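Local coordinates for protein Alpha/beta hydrolase (Streptomyces albidoflavus, PDB 6KSU) that probably catalyses the release and head-to-tail macrolactamization of non-ribosomal peptides, as a stand-alone cyclase related to penicillin-binding proteins and beta-lactamases, at residues A33-L38 with S58-G63; R43-Q48 with T349-A354; R148-R153 with D215-Q220; D193-M198 with P210-D215. All coordinates share one frame; numbering follows the deposited sequence.

The four contacts fall into two pairs within the beta-lactamase-like part of the chain. Contacts 1 and 2 adjoin, their centres about 11 Å apart, on the antiparallel sheet that holds strands 56-63, 46-53 and 344-350 side by side; helix 23-41 packs on it, and Phe35 of contact 1 reaches Ala47 of contact 2. Contacts 3 and 4, with centres about 8 Å apart, share Asp215 and lie in the helical region around helix 194-206. Contact 2 joins segments with 300 residues between them, and both helical-region contacts belong to that intervening chain. The sheet thus unites the two ends of this domain, while its middle builds the helical part.

Contact 1. Residues A33-L38 with S58-G63; sequences ALFEEL and SEYATG
Phe35 overlaps the base of Tyr60, its CD2 3.6 Å from Tyr60 CB. The ring continues along the strand, where its CE2 comes within 3.9 Å of the Thr62 methyl CG2. The approach is oblique to the ring, and the phenylalanine and tyrosine side chains run past one another in opposite senses. Tyr60 touches with its CB while its hydroxyl travels on to the backbone oxygen of Arg28, about two turns before Phe35 on helix 23-41.

Beside this apolar patch sits a polar link. Thr62 OG1 donates to Glu36 OE2 at 2.9 Å, reaching the carboxylate from above its plane, 39° out of it. The glutamate chain folds at chi2 (67°), which brings OE2 to the Thr62 side chain. Glu36 and Thr62 are both partly exposed, whereas Phe35 next to them is buried.

Helix 23-41 runs nearly parallel to edge strand 56-63 here, the short axes 9.3 Å apart at an angle of 20°. Phe35 also packs on Ala47 and Leu49 of the adjoining strand 46-53, whereas Leu38 packs on Leu358 and Leu362 of helix 355-365.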
loop_
_atom_site.group_PDB
_atom_site.type_symbol
_atom_site.label_atom_id
_atom_site.label_comp_id
_atom_site.label_asym_id
_atom_site.label_seq_id
_atom_site.Cartn_x
_atom_site.Cartn_y
_atom_site.Cartn_z
ATOM N N ALA A 33 2.249 18.031 -20.276
ATOM C CA ALA A 33 1.086 18.177 -21.142
ATOM C C ALA A 33 0.166 16.973 -21.016
ATOM O O ALA A 33 -1.060 17.124 -21.025
ATOM C CB ALA A 33 1.525 18.371 -22.593
ATOM N N LEU A 34 0.737 15.779 -20.855
ATOM C CA LEU A 34 -0.078 14.589 -20.659
ATOM C C LEU A 34 -0.818 14.657 -19.330
ATOM O O LEU A 34 -2.039 14.452 -19.274
ATOM C CB LEU A 34 0.799 13.345 -20.726
ATOM C CG LEU A 34 0.000 12.048 -20.749
ATOM C CD1 LEU A 34 -0.730 11.943 -22.085
ATOM C CD2 LEU A 34 0.888 10.854 -20.502
ATOM N N PHE A 35 -0.088 14.976 -18.256
ATOM C CA PHE A 35 -0.672 15.109 -16.921
ATOM C C PHE A 35 -1.836 16.094 -16.910
ATOM O O PHE A 35 -2.891 15.822 -16.328
ATOM C CB PHE A 35 0.441 15.541 -15.955
ATOM C CG PHE A 35 -0.010 15.840 -14.552
ATOM C CD1 PHE A 35 -0.514 14.849 -13.737
ATOM C CD2 PHE A 35 0.125 17.123 -14.032
ATOM C CE1 PHE A 35 -0.868 15.131 -12.409
ATOM C CE2 PHE A 35 -0.245 17.420 -12.714
ATOM C CZ PHE A 35 -0.742 16.439 -11.908
ATOM N N GLU A 36 -1.666 17.246 -17.563
ATOM C CA GLU A 36 -2.731 18.247 -17.597
ATOM C C GLU A 36 -3.963 17.724 -18.323
ATOM O O GLU A 36 -5.091 17.817 -17.811
ATOM C CB GLU A 36 -2.222 19.525 -18.257
ATOM C CG GLU A 36 -2.719 20.767 -17.576
ATOM C CD GLU A 36 -2.141 20.894 -16.187
ATOM O OE1 GLU A 36 -0.981 21.358 -16.047
ATOM O OE2 GLU A 36 -2.856 20.523 -15.237
ATOM N N GLU A 37 -3.767 17.155 -19.519
ATOM C CA GLU A 37 -4.898 16.599 -20.260
ATOM C C GLU A 37 -5.645 15.577 -19.414
ATOM O O GLU A 37 -6.880 15.610 -19.336
ATOM C CB GLU A 37 -4.434 15.951 -21.574
ATOM C CG GLU A 37 -3.683 16.837 -22.597
ATOM C CD GLU A 37 -3.963 18.348 -22.492
ATOM O OE1 GLU A 37 -5.136 18.763 -22.650
ATOM O OE2 GLU A 37 -2.999 19.122 -22.279
ATOM N N LEU A 38 -4.903 14.667 -18.747
ATOM C CA LEU A 38 -5.574 13.568 -18.060
ATOM C C LEU A 38 -6.238 14.010 -16.763
ATOM O O LEU A 38 -7.258 13.438 -16.372
ATOM C CB LEU A 38 -4.587 12.437 -17.787
ATOM C CG LEU A 38 -3.862 11.916 -19.017
ATOM C CD1 LEU A 38 -3.052 10.664 -18.691
ATOM C CD2 LEU A 38 -4.887 11.676 -20.150
ATOM N N SER A 58 11.302 16.798 -12.288
ATOM C CA SER A 58 10.186 17.539 -12.867
ATOM C C SER A 58 9.061 17.550 -11.846
ATOM O O SER A 58 8.732 16.498 -11.289
ATOM C CB SER A 58 9.674 16.895 -14.163
ATOM O OG SER A 58 10.598 17.039 -15.225
ATOM N N GLU A 59 8.461 18.720 -11.614
ATOM C CA GLU A 59 7.390 18.866 -10.630
ATOM C C GLU A 59 6.173 19.477 -11.302
ATOM O O GLU A 59 6.205 20.641 -11.714
ATOM C CB GLU A 59 7.810 19.736 -9.442
ATOM C CG GLU A 59 9.102 19.352 -8.759
ATOM C CD GLU A 59 9.313 20.150 -7.478
ATOM O OE1 GLU A 59 8.896 19.650 -6.409
ATOM O OE2 GLU A 59 9.855 21.297 -7.541
ATOM N N TYR A 60 5.100 18.704 -11.388
ATOM C CA TYR A 60 3.859 19.175 -11.965
ATOM C C TYR A 60 2.824 19.223 -10.856
ATOM O O TYR A 60 2.835 18.378 -9.956
ATOM C CB TYR A 60 3.417 18.258 -13.092
ATOM C CG TYR A 60 4.522 17.907 -14.086
ATOM C CD1 TYR A 60 4.842 18.753 -15.151
ATOM C CD2 TYR A 60 5.236 16.721 -13.969
ATOM C CE1 TYR A 60 5.849 18.426 -16.063
ATOM C CE2 TYR A 60 6.241 16.388 -14.878
ATOM C CZ TYR A 60 6.538 17.241 -15.930
ATOM O OH TYR A 60 7.537 16.894 -16.827
ATOM N N ALA A 61 1.956 20.231 -10.897
ATOM C CA ALA A 61 0.941 20.411 -9.869
ATOM C C ALA A 61 -0.162 21.269 -10.446
ATOM O O ALA A 61 0.123 22.269 -11.107
ATOM C CB ALA A 61 1.493 21.085 -8.613
ATOM N N THR A 62 -1.413 20.898 -10.168
ATOM C CA THR A 62 -2.534 21.603 -10.765
ATOM C C THR A 62 -3.751 21.472 -9.863
ATOM O O THR A 62 -3.813 20.604 -8.982
ATOM C CB THR A 62 -2.813 21.062 -12.167
ATOM O OG1 THR A 62 -3.675 21.952 -12.880
ATOM C CG2 THR A 62 -3.435 19.641 -12.097
ATOM N N GLY A 63 -4.716 22.365 -10.084
ATOM C CA GLY A 63 -6.018 22.209 -9.471
ATOM C C GLY A 63 -6.095 22.746 -8.058
ATOM O O GLY A 63 -5.308 23.587 -7.634
#

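Contact 2. Residues R43-Q48 with T349-A354; sequences RVTGAQ and TANSTA
Strands 46-53 and 344-350 are antiparallel neighbours in the sheet of the beta-lactamase-like domain, and this contact is the place where their pairing ends. Gln48 and Thr349 form a hydrogen-bonded pair: Gln48 N donates to Thr349 O at 2.9 Å, and Thr349 N returns a bond to Gln48 O at 2.8 Å. Ala47 and Ala350 follow as a non-hydrogen-bonded pair, and beyond them Asn351 N reaches Gly46 O at 3.2 Å.

On the face carrying Gln48 and Thr349 the two side chains lie alongside and point the same way. Thr349 OG1, set between its own backbone N and carbonyl carbon (chi1 58°), donates to Gln48 OE1 at 2.8 Å; the hydroxyl comes in well to one side of the amide C=O, at 114°. OE1 also accepts from Ala261 N, while NE2 donates to the carbonyls of Thr74 and Thr77, so both ends of this buried amide are engaged and its rotation is probably fixed.

On the face of Ala47 and Ala350 the contact is apolar: Val44 CG1 meets Ala350 CB at 3.9 Å, and Val44 CG2 approaches Ala354 CB. Beyond the strand ends, Thr45 crosses Asn351 at about a right angle, Thr45 CB lying 3.4 Å from Asn351 OD1, and Asn351 ND2 donates to the carbonyls of Glu229 and Leu64.

Arg43 closes helix 23-41 with a Schellman motif, and Ser352 OG weakly caps the turn before helix 355-365. Terminal helices flanking an antiparallel sheet in this way are characteristic of the serine beta-lactamase and penicillin-binding protein fold.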
loop_
_atom_site.group_PDB
_atom_site.type_symbol
_atom_site.label_atom_id
_atom_site.label_comp_id
_atom_site.label_asym_id
_atom_site.label_seq_id
_atom_site.Cartn_x
_atom_site.Cartn_y
_atom_site.Cartn_z
ATOM N N ARG A 43 -11.379 14.848 -14.586
ATOM C CA ARG A 43 -11.872 15.865 -13.655
ATOM C C ARG A 43 -11.446 15.598 -12.208
ATOM O O ARG A 43 -12.248 15.601 -11.271
ATOM C CB ARG A 43 -13.379 16.024 -13.793
ATOM C CG ARG A 43 -13.740 16.754 -15.088
ATOM C CD ARG A 43 -14.934 17.693 -14.901
ATOM N NE ARG A 43 -15.995 17.093 -14.096
ATOM C CZ ARG A 43 -16.642 15.978 -14.420
ATOM N NH1 ARG A 43 -16.354 15.336 -15.545
ATOM N NH2 ARG A 43 -17.586 15.505 -13.617
ATOM N N VAL A 44 -10.133 15.422 -12.036
ATOM C CA VAL A 44 -9.520 15.394 -10.714
ATOM C C VAL A 44 -9.512 16.791 -10.108
ATOM O O VAL A 44 -9.155 17.767 -10.778
ATOM C CB VAL A 44 -8.098 14.831 -10.832
ATOM C CG1 VAL A 44 -7.443 14.795 -9.483
ATOM C CG2 VAL A 44 -8.173 13.422 -11.458
ATOM N N THR A 45 -9.908 16.892 -8.832
ATOM C CA THR A 45 -9.899 18.188 -8.152
ATOM C C THR A 45 -8.519 18.831 -8.182
ATOM O O THR A 45 -8.380 20.010 -8.536
ATOM C CB THR A 45 -10.376 18.068 -6.702
ATOM O OG1 THR A 45 -11.646 17.402 -6.663
ATOM C CG2 THR A 45 -10.562 19.468 -6.110
ATOM N N GLY A 46 -7.488 18.077 -7.811
ATOM C CA GLY A 46 -6.120 18.569 -7.773
ATOM C C GLY A 46 -5.175 17.389 -7.761
ATOM O O GLY A 46 -5.542 16.268 -7.383
ATOM N N ALA A 47 -3.949 17.639 -8.206
ATOM C CA ALA A 47 -3.018 16.526 -8.325
ATOM C C ALA A 47 -1.601 17.060 -8.352
ATOM O O ALA A 47 -1.352 18.223 -8.692
ATOM C CB ALA A 47 -3.316 15.681 -9.580
ATOM N N GLN A 48 -0.676 16.193 -7.958
ATOM C CA GLN A 48 0.749 16.445 -8.123
ATOM C C GLN A 48 1.354 15.233 -8.795
ATOM O O GLN A 48 0.981 14.096 -8.486
ATOM C CB GLN A 48 1.487 16.695 -6.797
ATOM C CG GLN A 48 0.970 17.837 -5.960
ATOM C CD GLN A 48 1.486 17.757 -4.524
ATOM O OE1 GLN A 48 1.715 16.670 -3.994
ATOM N NE2 GLN A 48 1.686 18.917 -3.897
ATOM N N THR A 349 0.092 12.227 -6.580
ATOM C CA THR A 349 -0.944 12.418 -5.570
ATOM C C THR A 349 -2.173 13.022 -6.236
ATOM O O THR A 349 -2.057 13.812 -7.176
ATOM C CB THR A 349 -0.481 13.275 -4.381
ATOM O OG1 THR A 349 -0.037 14.586 -4.798
ATOM C CG2 THR A 349 0.644 12.564 -3.618
ATOM N N ALA A 350 -3.351 12.596 -5.783
ATOM C CA ALA A 350 -4.594 13.132 -6.302
ATOM C C ALA A 350 -5.574 13.199 -5.149
ATOM O O ALA A 350 -5.510 12.392 -4.221
ATOM C CB ALA A 350 -5.142 12.297 -7.468
ATOM N N ASN A 351 -6.466 14.180 -5.201
ATOM C CA ASN A 351 -7.381 14.407 -4.097
ATOM C C ASN A 351 -8.842 14.343 -4.546
ATOM O O ASN A 351 -9.700 14.997 -3.956
ATOM C CB ASN A 351 -7.057 15.725 -3.370
ATOM C CG ASN A 351 -7.419 16.999 -4.174
ATOM O OD1 ASN A 351 -7.430 17.001 -5.404
ATOM N ND2 ASN A 351 -7.679 18.095 -3.458
ATOM N N SER A 352 -9.156 13.506 -5.535
ATOM C CA SER A 352 -10.548 13.108 -5.757
ATOM C C SER A 352 -10.632 11.601 -6.014
ATOM O O SER A 352 -9.643 10.949 -6.348
ATOM C CB SER A 352 -11.194 13.873 -6.917
ATOM O OG SER A 352 -10.699 13.383 -8.143
ATOM N N THR A 353 -11.840 11.048 -5.876
ATOM C CA THR A 353 -12.038 9.629 -6.134
ATOM C C THR A 353 -11.617 9.221 -7.545
ATOM O O THR A 353 -11.444 8.027 -7.797
ATOM C CB THR A 353 -13.511 9.237 -5.876
ATOM O OG1 THR A 353 -14.392 10.170 -6.513
ATOM C CG2 THR A 353 -13.806 9.240 -4.392
ATOM N N ALA A 354 -11.409 10.165 -8.461
ATOM C CA ALA A 354 -10.941 9.806 -9.796
ATOM C C ALA A 354 -9.435 9.575 -9.870
ATOM O O ALA A 354 -8.939 9.162 -10.932
ATOM C CB ALA A 354 -11.327 10.887 -10.807
#

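Contact 3. Residues R148-R153 with D215-Q220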
loop_
_atom_site.group_PDB
_atom_site.type_symbol
_atom_site.label_atom_id
_atom_site.label_comp_id
_atom_site.label_asym_id
_atom_site.label_seq_id
_atom_site.Cartn_x
_atom_site.Cartn_y
_atom_site.Cartn_z
ATOM N N ARG A 148 -5.233 6.569 22.262
ATOM C CA ARG A 148 -5.377 8.021 22.311
ATOM C C ARG A 148 -4.059 8.780 22.259
ATOM O O ARG A 148 -4.001 9.838 21.634
ATOM C CB ARG A 148 -6.153 8.425 23.564
ATOM C CG ARG A 148 -7.576 8.862 23.262
ATOM C CD ARG A 148 -8.451 8.820 24.498
ATOM N NE ARG A 148 -9.868 8.784 24.150
ATOM C CZ ARG A 148 -10.610 7.683 24.155
ATOM N NH1 ARG A 148 -10.071 6.517 24.493
ATOM N NH2 ARG A 148 -11.894 7.748 23.821
ATOM N N GLY A 149 -3.010 8.283 22.899
ATOM C CA GLY A 149 -1.744 8.982 22.905
ATOM C C GLY A 149 -0.886 8.590 21.722
ATOM O O GLY A 149 -1.340 7.881 20.817
ATOM N N PRO A 150 0.372 9.055 21.697
ATOM C CA PRO A 150 1.304 8.636 20.633
ATOM C C PRO A 150 1.921 7.255 20.815
ATOM O O PRO A 150 2.597 6.789 19.891
ATOM C CB PRO A 150 2.400 9.718 20.677
ATOM C CG PRO A 150 2.376 10.213 22.084
ATOM C CD PRO A 150 0.919 10.159 22.506
ATOM N N SER A 151 1.747 6.588 21.951
ATOM C CA SER A 151 2.352 5.269 22.127
ATOM C C SER A 151 1.513 4.173 21.482
ATOM O O SER A 151 0.285 4.169 21.579
ATOM C CB SER A 151 2.536 4.926 23.605
ATOM O OG SER A 151 3.133 3.639 23.725
ATOM N N TYR A 152 2.192 3.224 20.851
ATOM C CA TYR A 152 1.568 2.026 20.307
ATOM C C TYR A 152 1.630 0.833 21.268
ATOM O O TYR A 152 1.368 -0.297 20.841
ATOM C CB TYR A 152 2.240 1.640 18.986
ATOM C CG TYR A 152 1.609 2.188 17.710
ATOM C CD1 TYR A 152 0.350 1.784 17.304
ATOM C CD2 TYR A 152 2.303 3.080 16.893
ATOM C CE1 TYR A 152 -0.219 2.264 16.133
ATOM C CE2 TYR A 152 1.753 3.559 15.722
ATOM C CZ TYR A 152 0.481 3.141 15.340
ATOM O OH TYR A 152 -0.106 3.607 14.177
ATOM N N ARG A 153 1.956 1.051 22.547
ATOM C CA ARG A 153 2.218 -0.078 23.449
ATOM C C ARG A 153 0.947 -0.861 23.765
ATOM O O ARG A 153 0.903 -2.082 23.578
ATOM C CB ARG A 153 2.886 0.406 24.738
ATOM C CG ARG A 153 4.368 0.088 24.797
ATOM C CD ARG A 153 5.018 0.574 26.084
ATOM N NE ARG A 153 5.585 1.918 25.956
ATOM C CZ ARG A 153 6.717 2.206 25.313
ATOM N NH1 ARG A 153 7.412 1.240 24.717
ATOM N NH2 ARG A 153 7.152 3.463 25.251
ATOM N N ASP A 215 -2.117 13.819 14.504
ATOM C CA ASP A 215 -0.936 13.920 15.357
ATOM C C ASP A 215 -1.382 14.020 16.811
ATOM O O ASP A 215 -1.877 15.084 17.230
ATOM C CB ASP A 215 -0.092 15.131 14.958
ATOM C CG ASP A 215 1.275 15.138 15.611
ATOM O OD1 ASP A 215 1.468 14.377 16.577
ATOM O OD2 ASP A 215 2.156 15.932 15.190
ATOM N N PRO A 216 -1.243 12.962 17.614
ATOM C CA PRO A 216 -1.693 13.017 19.015
ATOM C C PRO A 216 -0.729 13.717 19.960
ATOM O O PRO A 216 -1.005 13.760 21.162
ATOM C CB PRO A 216 -1.830 11.531 19.388
ATOM C CG PRO A 216 -0.808 10.849 18.535
ATOM C CD PRO A 216 -0.669 11.653 17.261
ATOM N N ARG A 217 0.383 14.252 19.472
ATOM C CA ARG A 217 1.277 14.900 20.426
ATOM C C ARG A 217 0.921 16.374 20.566
ATOM O O ARG A 217 0.475 17.003 19.600
ATOM C CB ARG A 217 2.733 14.772 19.978
ATOM C CG ARG A 217 3.192 13.362 19.622
ATOM C CD ARG A 217 4.428 13.412 18.728
ATOM N NE ARG A 217 4.141 14.139 17.490
ATOM C CZ ARG A 217 5.057 14.574 16.631
ATOM N NH1 ARG A 217 6.351 14.378 16.871
ATOM N NH2 ARG A 217 4.670 15.219 15.531
ATOM N N PRO A 218 1.068 16.968 21.753
ATOM C CA PRO A 218 0.947 18.435 21.817
ATOM C C PRO A 218 1.963 19.087 20.908
ATOM O O PRO A 218 1.590 19.836 20.000
ATOM C CB PRO A 218 1.179 18.750 23.299
ATOM C CG PRO A 218 1.936 17.580 23.820
ATOM C CD PRO A 218 1.477 16.386 23.041
ATOM N N GLY A 219 3.238 18.746 21.087
ATOM C CA GLY A 219 4.268 19.178 20.161
ATOM C C GLY A 219 4.656 20.610 20.419
ATOM O O GLY A 219 4.868 21.017 21.567
ATOM N N GLN A 220 4.773 21.377 19.341
ATOM C CA GLN A 220 4.927 22.822 19.429
ATOM C C GLN A 220 3.818 23.439 18.576
ATOM O O GLN A 220 2.829 22.779 18.222
ATOM C CB GLN A 220 6.328 23.267 18.990
ATOM C CG GLN A 220 7.462 22.343 19.430
ATOM C CD GLN A 220 8.740 22.588 18.640
ATOM O OE1 GLN A 220 9.362 23.646 18.756
ATOM N NE2 GLN A 220 9.130 21.613 17.819
#
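Two proline rings supply much of this small surface contact, which joins two loops without a hydrogen bond or salt bridge between them. Pro216 sets CB and CG of its ring against the backbone of Arg148 to Pro150: its CG lies 3.7 Å from Pro150 CA, and its CB rests 3.6 Å from the carbonyl oxygen of Arg148. On the Pro150 side, CB also meets the aliphatic part of Arg217, whose CG is 3.9 Å away, the two side chains passing at a slant.

The arginine presents its CG here while its charged end turns back on its own loop. With the chain bent at chi3 (-60°), the guanidinium lies side-on to Asp215 and holds both carboxylate oxygens, NE to OD1 at 2.8 Å and NH2 to OD2 at 2.6 Å, both nearly straight and close to the guanidinium plane. OD1 takes a further bond from Arg217 N at 3.1 Å, arriving 42° out of the carboxylate plane, which makes an Asx turn around Pro216. In the facing loop Ser151 OG accepts from Arg153 N in an ST turn just before helix 153-160.

Each loop is therefore shaped by polar bonds of its own; Arg217 NH1 adds a weak bond to Thr196 OG1. With the Arg217 charge paired to Asp215 inside its own loop, the joint rests on apolar packing of pyrrolidine rings and methylenes, which has little directional preference.

Contact 4. Residues D193-M198 with P210-D215; sequences DWWTAM and PAFLHD
Trp195 brings CD1 over the centre of the Phe212 ring, 3.3 Å from Phe212 CD1, in an edge-to-face pair whose planes stand at 58°. The same indole donates NE1 to His214 O at 3.0 Å; the nitrogen lies in the carbonyl plane, on a lone pair, although the bond is bent to 138° at the hydrogen. The indole that points CD1 at the Phe212 face is thus tied to the backbone two residues further on. Trp194 completes the aromatic cluster from a second direction, its CZ3 3.5 Å from Phe212 CE1, with the ring planes oblique. Asp215 OD1 lies over one face of the Trp195 indole, 3.9 Å from CD1, while its carboxylate is paired with Arg217.

The two indoles leave consecutive helical positions with different first torsions: Trp194 has CG anti to the backbone N (171°), Trp195 anti to the carbonyl carbon. Further out, Trp194 NE1 bonds Thr89 OG1 of helix 85-98. Asp193 OD1 accepts from Thr196 N at 2.8 Å, and Asp193 OD2 from Thr196 OG1 at 2.7 Å.

This is a side-chain N-cap at the start of helix 194-206 beside an aromatic cluster that joins its first turn to the following loop, packing within the helical part of the beta-lactamase-like fold.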
loop_
_atom_site.group_PDB
_atom_site.type_symbol
_atom_site.label_atom_id
_atom_site.label_comp_id
_atom_site.label_asym_id
_atom_site.label_seq_id
_atom_site.Cartn_x
_atom_site.Cartn_y
_atom_site.Cartn_z
ATOM N N ASP A 193 8.176 7.680 20.155
ATOM C CA ASP A 193 6.967 7.277 19.455
ATOM C C ASP A 193 7.172 7.351 17.938
ATOM O O ASP A 193 8.107 7.996 17.435
ATOM C CB ASP A 193 5.797 8.151 19.887
ATOM C CG ASP A 193 5.937 9.591 19.415
ATOM O OD1 ASP A 193 5.650 9.858 18.226
ATOM O OD2 ASP A 193 6.329 10.462 20.227
ATOM N N TRP A 194 6.280 6.678 17.203
ATOM C CA TRP A 194 6.445 6.573 15.754
ATOM C C TRP A 194 6.496 7.944 15.080
ATOM O O TRP A 194 7.310 8.159 14.179
ATOM C CB TRP A 194 5.320 5.726 15.135
ATOM C CG TRP A 194 5.330 5.777 13.635
ATOM C CD1 TRP A 194 6.083 5.010 12.799
ATOM C CD2 TRP A 194 4.560 6.659 12.788
ATOM N NE1 TRP A 194 5.827 5.346 11.476
ATOM C CE2 TRP A 194 4.896 6.352 11.448
ATOM C CE3 TRP A 194 3.607 7.658 13.036
ATOM C CZ2 TRP A 194 4.340 7.021 10.366
ATOM C CZ3 TRP A 194 3.054 8.329 11.964
ATOM C CH2 TRP A 194 3.411 8.000 10.637
ATOM N N TRP A 195 5.625 8.875 15.487
ATOM C CA TRP A 195 5.647 10.223 14.906
ATOM C C TRP A 195 7.003 10.895 15.110
ATOM O O TRP A 195 7.629 11.372 14.150
ATOM C CB TRP A 195 4.553 11.096 15.523
ATOM C CG TRP A 195 3.145 10.757 15.148
ATOM C CD1 TRP A 195 2.365 11.405 14.236
ATOM C CD2 TRP A 195 2.325 9.721 15.713
ATOM N NE1 TRP A 195 1.120 10.825 14.180
ATOM C CE2 TRP A 195 1.068 9.790 15.075
ATOM C CE3 TRP A 195 2.535 8.737 16.683
ATOM C CZ2 TRP A 195 0.024 8.925 15.386
ATOM C CZ3 TRP A 195 1.493 7.867 16.988
ATOM C CH2 TRP A 195 0.255 7.967 16.336
ATOM N N THR A 196 7.463 10.956 16.364
ATOM C CA THR A 196 8.713 11.640 16.660
ATOM C C THR A 196 9.865 11.010 15.892
ATOM O O THR A 196 10.695 11.716 15.312
ATOM C CB THR A 196 8.982 11.612 18.166
ATOM O OG1 THR A 196 7.884 12.220 18.856
ATOM C CG2 THR A 196 10.267 12.347 18.512
ATOM N N ALA A 197 9.912 9.682 15.851
ATOM C CA ALA A 197 11.000 8.996 15.169
ATOM C C ALA A 197 10.913 9.189 13.660
ATOM O O ALA A 197 11.933 9.438 13.003
ATOM C CB ALA A 197 10.974 7.509 15.532
ATOM N N MET A 198 9.704 9.069 13.088
ATOM C CA MET A 198 9.531 9.344 11.665
ATOM C C MET A 198 10.023 10.749 11.317
ATOM O O MET A 198 10.764 10.947 10.343
ATOM C CB MET A 198 8.052 9.166 11.288
ATOM C CG MET A 198 7.703 9.435 9.846
ATOM S SD MET A 198 8.615 8.427 8.653
ATOM C CE MET A 198 7.809 6.834 8.757
ATOM N N PRO A 210 6.960 17.494 7.946
ATOM C CA PRO A 210 6.116 16.413 8.465
ATOM C C PRO A 210 4.658 16.833 8.577
ATOM O O PRO A 210 4.345 17.915 9.067
ATOM C CB PRO A 210 6.714 16.128 9.850
ATOM C CG PRO A 210 8.084 16.787 9.831
ATOM C CD PRO A 210 7.923 17.980 8.955
ATOM N N ALA A 211 3.766 15.947 8.155
ATOM C CA ALA A 211 2.347 16.168 8.346
ATOM C C ALA A 211 1.666 14.808 8.446
ATOM O O ALA A 211 2.119 13.816 7.858
ATOM C CB ALA A 211 1.767 17.014 7.209
ATOM N N PHE A 212 0.583 14.768 9.215
ATOM C CA PHE A 212 -0.087 13.523 9.531
ATOM C C PHE A 212 -1.586 13.738 9.440
ATOM O O PHE A 212 -2.072 14.848 9.662
ATOM C CB PHE A 212 0.276 13.031 10.935
ATOM C CG PHE A 212 1.768 12.943 11.184
ATOM C CD1 PHE A 212 2.463 11.769 10.930
ATOM C CD2 PHE A 212 2.476 14.041 11.670
ATOM C CE1 PHE A 212 3.829 11.688 11.160
ATOM C CE2 PHE A 212 3.836 13.967 11.898
ATOM C CZ PHE A 212 4.514 12.785 11.640
ATOM N N LEU A 213 -2.308 12.660 9.098
ATOM C CA LEU A 213 -3.757 12.636 9.262
ATOM C C LEU A 213 -4.138 13.033 10.682
ATOM O O LEU A 213 -4.971 13.918 10.892
ATOM C CB LEU A 213 -4.309 11.241 8.917
ATOM C CG LEU A 213 -4.191 10.936 7.427
ATOM C CD1 LEU A 213 -4.793 9.552 7.043
ATOM C CD2 LEU A 213 -4.866 12.104 6.648
ATOM N N HIS A 214 -3.517 12.401 11.672
ATOM C CA HIS A 214 -3.731 12.744 13.074
ATOM C C HIS A 214 -2.409 12.727 13.810
ATOM O O HIS A 214 -1.690 11.720 13.779
ATOM C CB HIS A 214 -4.697 11.764 13.752
ATOM C CG HIS A 214 -5.978 11.569 13.008
ATOM N ND1 HIS A 214 -6.938 12.556 12.911
ATOM C CD2 HIS A 214 -6.464 10.498 12.331
ATOM C CE1 HIS A 214 -7.959 12.102 12.203
ATOM N NE2 HIS A 214 -7.697 10.857 11.840
ATOM N N ASP A 215 -2.117 13.819 14.504
ATOM C CA ASP A 215 -0.936 13.920 15.357
ATOM C C ASP A 215 -1.382 14.020 16.811
ATOM O O ASP A 215 -1.877 15.084 17.230
ATOM C CB ASP A 215 -0.092 15.131 14.958
ATOM C CG ASP A 215 1.275 15.138 15.611
ATOM O OD1 ASP A 215 1.468 14.377 16.577
ATOM O OD2 ASP A 215 2.156 15.932 15.190
#